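Local coordinates for putative nucleic acid-binding lipoprotein (PDB 3F1Z) that is a putative lipoprotein of unknown function whose OB-fold suggests that it may bind nucleic acid, at residues F90-G93 with S94-A98; A102-N105 with G106-A109. One frame throughout, in Å; residues are numbered along the deposited sequence.

Interaction 1: F90-G93 with S94-A98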
ATOM      1  N   PHE A  90      -0.032  -3.170   2.441  1.00 29.36           N
ATOM      2  CA  PHE A  90      -0.488  -3.522   1.136  1.00 29.25           C
ATOM      3  C   PHE A  90      -0.781  -5.010   1.128  1.00 29.38           C
ATOM      4  O   PHE A  90      -0.040  -5.794   1.679  1.00 29.01           O
ATOM      5  CB  PHE A  90       0.625  -3.299   0.123  1.00 30.03           C
ATOM      6  CG  PHE A  90       1.073  -1.885   0.000  1.00 29.98           C
ATOM      7  CD1 PHE A  90       1.914  -1.334   0.930  1.00 29.83           C
ATOM      8  CD2 PHE A  90       0.737  -1.150  -1.110  1.00 30.15           C
ATOM      9  CE1 PHE A  90       2.337  -0.056   0.820  1.00 29.79           C
ATOM     10  CE2 PHE A  90       1.174   0.124  -1.241  1.00 30.92           C
ATOM     11  CZ  PHE A  90       1.962   0.676  -0.262  1.00 30.54           C
ATOM     12  N   ASN A  91      -1.810  -5.415   0.420  1.00 30.92           N
ATOM     13  CA  ASN A  91      -2.216  -6.814   0.404  1.00 31.03           C
ATOM     14  C   ASN A  91      -2.031  -7.332  -0.999  1.00 31.85           C
ATOM     15  O   ASN A  91      -2.780  -6.947  -1.903  1.00 31.09           O
ATOM     16  CB  ASN A  91      -3.673  -6.914   0.815  1.00 31.41           C
ATOM     17  CG  ASN A  91      -4.169  -8.328   0.904  1.00 31.82           C
ATOM     18  OD1 ASN A  91      -3.731  -9.179   0.191  1.00 33.74           O
ATOM     19  ND2 ASN A  91      -5.096  -8.579   1.815  1.00 34.05           N
ATOM     20  N   PHE A  92      -1.040  -8.215  -1.161  1.00 31.11           N
ATOM     21  CA  PHE A  92      -0.723  -8.808  -2.467  1.00 30.37           C
ATOM     22  C   PHE A  92      -1.259 -10.208  -2.583  1.00 30.52           C
ATOM     23  O   PHE A  92      -0.901 -11.070  -1.779  1.00 31.76           O
ATOM     24  CB  PHE A  92       0.790  -8.923  -2.670  1.00 29.31           C
ATOM     25  CG  PHE A  92       1.528  -7.614  -2.950  1.00 28.55           C
ATOM     26  CD1 PHE A  92       1.975  -6.814  -1.919  1.00 29.24           C
ATOM     27  CD2 PHE A  92       1.886  -7.269  -4.226  1.00 28.40           C
ATOM     28  CE1 PHE A  92       2.728  -5.658  -2.165  1.00 28.88           C
ATOM     29  CE2 PHE A  92       2.645  -6.107  -4.474  1.00 29.37           C
ATOM     30  CZ  PHE A  92       3.066  -5.320  -3.439  1.00 28.64           C
ATOM     31  N   GLY A  93      -2.102 -10.449  -3.589  1.00 31.00           N
ATOM     32  CA  GLY A  93      -2.625 -11.797  -3.873  1.00 28.52           C
ATOM     33  C   GLY A  93      -1.493 -12.710  -4.343  1.00 29.95           C
ATOM     34  O   GLY A  93      -0.389 -12.251  -4.710  1.00 28.91           O
ATOM     35  N   SER A  94      -1.776 -14.007  -4.358  1.00 30.26           N
ATOM     36  CA  SER A  94      -0.793 -15.010  -4.687  1.00 30.42           C
ATOM     37  C   SER A  94      -0.253 -14.883  -6.080  1.00 31.63           C
ATOM     38  O   SER A  94       0.885 -15.298  -6.349  1.00 33.06           O
ATOM     39  CB  SER A  94      -1.366 -16.434  -4.464  1.00 30.94           C
ATOM     40  OG  SER A  94      -2.631 -16.649  -5.076  1.00 30.19           O
ATOM     41  N   HIS A  95      -1.042 -14.299  -6.964  1.00 32.01           N
ATOM     42  CA  HIS A  95      -0.637 -14.115  -8.352  1.00 33.61           C
ATOM     43  C   HIS A  95       0.439 -13.036  -8.515  1.00 34.08           C
ATOM     44  O   HIS A  95       0.973 -12.869  -9.601  1.00 33.54           O
ATOM     45  CB  HIS A  95      -1.853 -13.763  -9.222  1.00 32.85           C
ATOM     46  CG  HIS A  95      -2.548 -12.525  -8.781  1.00 32.80           C
ATOM     47  ND1 HIS A  95      -2.478 -11.345  -9.490  1.00 34.50           N
ATOM     48  CD2 HIS A  95      -3.287 -12.262  -7.680  1.00 32.11           C
ATOM     49  CE1 HIS A  95      -3.156 -10.407  -8.846  1.00 33.67           C
ATOM     50  NE2 HIS A  95      -3.658 -10.942  -7.748  1.00 32.87           N
ATOM     51  N   ASN A  96       0.761 -12.316  -7.448  1.00 34.75           N
ATOM     52  CA  ASN A  96       1.756 -11.280  -7.566  1.00 36.43           C
ATOM     53  C   ASN A  96       2.915 -11.562  -6.631  1.00 37.00           C
ATOM     54  O   ASN A  96       3.495 -10.652  -6.031  1.00 38.13           O
ATOM     55  CB  ASN A  96       1.144  -9.870  -7.360  1.00 37.28           C
ATOM     56  CG  ASN A  96       1.972  -8.792  -8.050  1.00 39.14           C
ATOM     57  OD1 ASN A  96       2.957  -9.116  -8.767  1.00 41.24           O
ATOM     58  ND2 ASN A  96       1.624  -7.511  -7.833  1.00 38.92           N
ATOM     59  N   SER A  97       3.286 -12.834  -6.527  1.00 36.40           N
ATOM     60  CA  SER A  97       4.360 -13.193  -5.650  1.00 36.18           C
ATOM     61  C   SER A  97       5.701 -12.727  -6.215  1.00 36.49           C
ATOM     62  O   SER A  97       6.622 -12.462  -5.447  1.00 37.71           O
ATOM     63  CB  SER A  97       4.326 -14.691  -5.284  1.00 35.73           C
ATOM     64  OG  SER A  97       4.626 -15.512  -6.351  1.00 34.54           O
ATOM     65  N   ALA A  98       5.826 -12.602  -7.527  1.00 35.70           N
ATOM     66  CA  ALA A  98       7.068 -12.058  -8.119  1.00 35.96           C
ATOM     67  C   ALA A  98       7.383 -10.655  -7.561  1.00 35.75           C
ATOM     68  O   ALA A  98       8.539 -10.345  -7.226  1.00 35.65           O
ATOM     69  CB  ALA A  98       6.972 -11.994  -9.627  1.00 34.68           C
TER
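A strand-to-helix turn, where strand 88-93 of the OB-fold gives way to helix 97-100, brings Asn96 back to Gly93 and to the ring edge of Phe92. Asn96 N donates to Gly93 O at 3.0 Å in a nearly straight bond (162° at the hydrogen), the donor lying well above the carbonyl plane. This closes a tight loop through Ser94 and His95, which form a short 3-10 segment. Asn96 CB points toward the strand, and with CG anti to the backbone N (chi1 -155°) the amide reaches the ring edge of Phe92: ND2 lies 3.6 Å from CD2, near the ring plane, with the two flat groups turned 57° from each other. The same ND2 is hydrogen-bonded to Asp99 OD2, which fixes the amide from the helix side. The imidazole of His95 folds back over the turn, its CD2 3.8 Å from Gly93 C. Phe92 itself is buried, packed on Val75, Ile111, Pro129 and Val131, and the partly exposed Asn96 meets it only at the ring edge. A weak bond from Ser97 N to Ser94 O follows. Asn96 sits at the N-cap of helix 97-100, in the connection between barrel strands where an OB-fold commonly carries a helix.

Interaction 2: A102-N105 with G106-A109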
ATOM      1  N   ALA A 102      10.686  -9.511  -4.721  1.00 32.90           N
ATOM      2  CA  ALA A 102      11.741  -8.597  -5.176  1.00 32.98           C
ATOM      3  C   ALA A 102      11.909  -7.455  -4.188  1.00 32.08           C
ATOM      4  O   ALA A 102      12.783  -6.630  -4.332  1.00 33.69           O
ATOM      5  CB  ALA A 102      11.402  -8.020  -6.591  1.00 32.00           C
ATOM      6  N   LEU A 103      11.010  -7.345  -3.230  1.00 31.74           N
ATOM      7  CA  LEU A 103      11.164  -6.329  -2.205  1.00 30.54           C
ATOM      8  C   LEU A 103      12.157  -6.803  -1.158  1.00 30.03           C
ATOM      9  O   LEU A 103      12.597  -7.964  -1.160  1.00 30.42           O
ATOM     10  CB  LEU A 103       9.846  -6.098  -1.526  1.00 30.58           C
ATOM     11  CG  LEU A 103       8.755  -5.474  -2.381  1.00 30.62           C
ATOM     12  CD1 LEU A 103       7.456  -5.431  -1.549  1.00 28.52           C
ATOM     13  CD2 LEU A 103       9.201  -4.104  -2.849  1.00 27.17           C
ATOM     14  N   SER A 104      12.530  -5.889  -0.277  1.00 30.86           N
ATOM     15  CA  SER A 104      13.468  -6.192   0.802  1.00 30.58           C
ATOM     16  C   SER A 104      13.203  -5.320   2.059  1.00 29.79           C
ATOM     17  O   SER A 104      13.013  -4.125   1.965  1.00 28.91           O
ATOM     18  CB  SER A 104      14.874  -6.010   0.276  1.00 32.16           C
ATOM     19  OG  SER A 104      15.781  -6.354   1.287  1.00 36.26           O
ATOM     20  N   ASN A 105      13.136  -5.941   3.239  1.00 30.51           N
ATOM     21  CA  ASN A 105      12.942  -5.203   4.480  1.00 30.03           C
ATOM     22  C   ASN A 105      14.107  -4.246   4.668  1.00 30.37           C
ATOM     23  O   ASN A 105      15.257  -4.640   4.539  1.00 30.72           O
ATOM     24  CB  ASN A 105      12.851  -6.138   5.689  1.00 29.65           C
ATOM     25  CG  ASN A 105      11.517  -6.887   5.780  1.00 30.18           C
ATOM     26  OD1 ASN A 105      10.424  -6.320   5.535  1.00 31.12           O
ATOM     27  ND2 ASN A 105      11.597  -8.167   6.156  1.00 27.41           N
ATOM     28  N   GLY A 106      13.820  -2.987   4.973  1.00 29.81           N
ATOM     29  CA  GLY A 106      14.881  -2.007   5.120  1.00 29.66           C
ATOM     30  C   GLY A 106      15.169  -1.232   3.833  1.00 30.55           C
ATOM     31  O   GLY A 106      15.944  -0.279   3.865  1.00 30.77           O
ATOM     32  N   SER A 107      14.552  -1.630   2.706  1.00 30.89           N
ATOM     33  CA  SER A 107      14.755  -0.961   1.414  1.00 30.38           C
ATOM     34  C   SER A 107      13.583  -0.071   1.061  1.00 30.57           C
ATOM     35  O   SER A 107      12.416  -0.399   1.338  1.00 30.28           O
ATOM     36  CB  SER A 107      14.931  -1.969   0.290  1.00 29.94           C
ATOM     37  OG  SER A 107      16.183  -2.626   0.389  1.00 31.49           O
ATOM     38  N   VAL A 108      13.903   1.066   0.461  1.00 29.37           N
ATOM     39  CA  VAL A 108      12.890   2.001   0.025  1.00 28.92           C
ATOM     40  C   VAL A 108      12.194   1.372  -1.170  1.00 28.92           C
ATOM     41  O   VAL A 108      12.830   0.717  -1.972  1.00 31.88           O
ATOM     42  CB  VAL A 108      13.524   3.378  -0.358  1.00 28.49           C
ATOM     43  CG1 VAL A 108      12.519   4.294  -0.991  1.00 28.29           C
ATOM     44  CG2 VAL A 108      14.133   4.040   0.857  1.00 26.92           C
ATOM     45  N   ALA A 109      10.885   1.506  -1.268  1.00 27.68           N
ATOM     46  CA  ALA A 109      10.157   1.017  -2.439  1.00 27.27           C
ATOM     47  C   ALA A 109       9.018   1.972  -2.739  1.00 27.45           C
ATOM     48  O   ALA A 109       8.653   2.774  -1.891  1.00 27.68           O
ATOM     49  CB  ALA A 109       9.608  -0.373  -2.220  1.00 26.15           C
TER
HETATM   50  O   HOH W   1      16.986  -3.901   2.686  1.00 28.99           O
HETATM   51  O   HOH W   2      11.920  -3.219  -0.667  1.00 31.01           O
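Ser104 and Ser107 face each other across a tight reversal, joined by one direct backbone bond and two waters. The direct bond runs from Ser107 N to Ser104 O, 3.0 Å long with 153° at the hydrogen; the donor stands well above the carbonyl plane. Water 1 gathers three oxygens on the hydroxyl side of the turn: it donates to Asn105 O at 2.6 Å and is also hydrogen-bonded to Ser104 OG and, at 2.7 Å, to Ser107 OG. The two hydroxyls are thus linked through solvent rather than to each other. Ser104 OG is anti to its own N while Ser107 OG lies beside its N, a pairing that turns both oxygens to the same water. Water 2 accepts from Ser104 N at 2.8 Å and makes a weak bond to Ser107 O, bridging the two arms nearer their base.

Residues 104-107 form a type II beta turn, the last step before strand 108-114 of the OB-fold barrel. Gly106 takes its third position with phi 93° and psi -8°; a CB there would run into Asn105 O, a clash that the missing side chain avoids. Backbone hydrogen bonds of Gly106 and Ser107 with Ile58, and of Ala109 with Gly56, lay the outgoing arm along strand 51-65.

Van der Waals contact completes the closure. Between the serines, Ser104 CB lies 3.6 Å from Ser107 OG. Farther down, Leu103 sets CD2 against Ala109 CB at 3.8 Å, an apolar touch of methyl on methyl; Leu103 also packs on Ile61. Asn105 turns its CB away from the outgoing arm, and its side chain meets Ile58 and Ile61 of strand 51-65.

Interactions 1 and 2 come in series along the chain, their centres about 15 Å apart, with no direct touch between them. Interaction 1 takes the chain out of strand 88-93 and starts helix 97-100; interaction 2 turns it, after the helix, into strand 108-114. Together they frame the short helical connection between two strands of one curled sheet, which are not paired with each other: strand 88-93 lies against 71-78 and 125-127, whereas strand 108-114 lies against 51-65 and 129-131. Both are surface contacts, about 12 and 13 Å from the centre of the chain. They mark the start and the finish of the helix-bearing link between these two strands of the OB-fold.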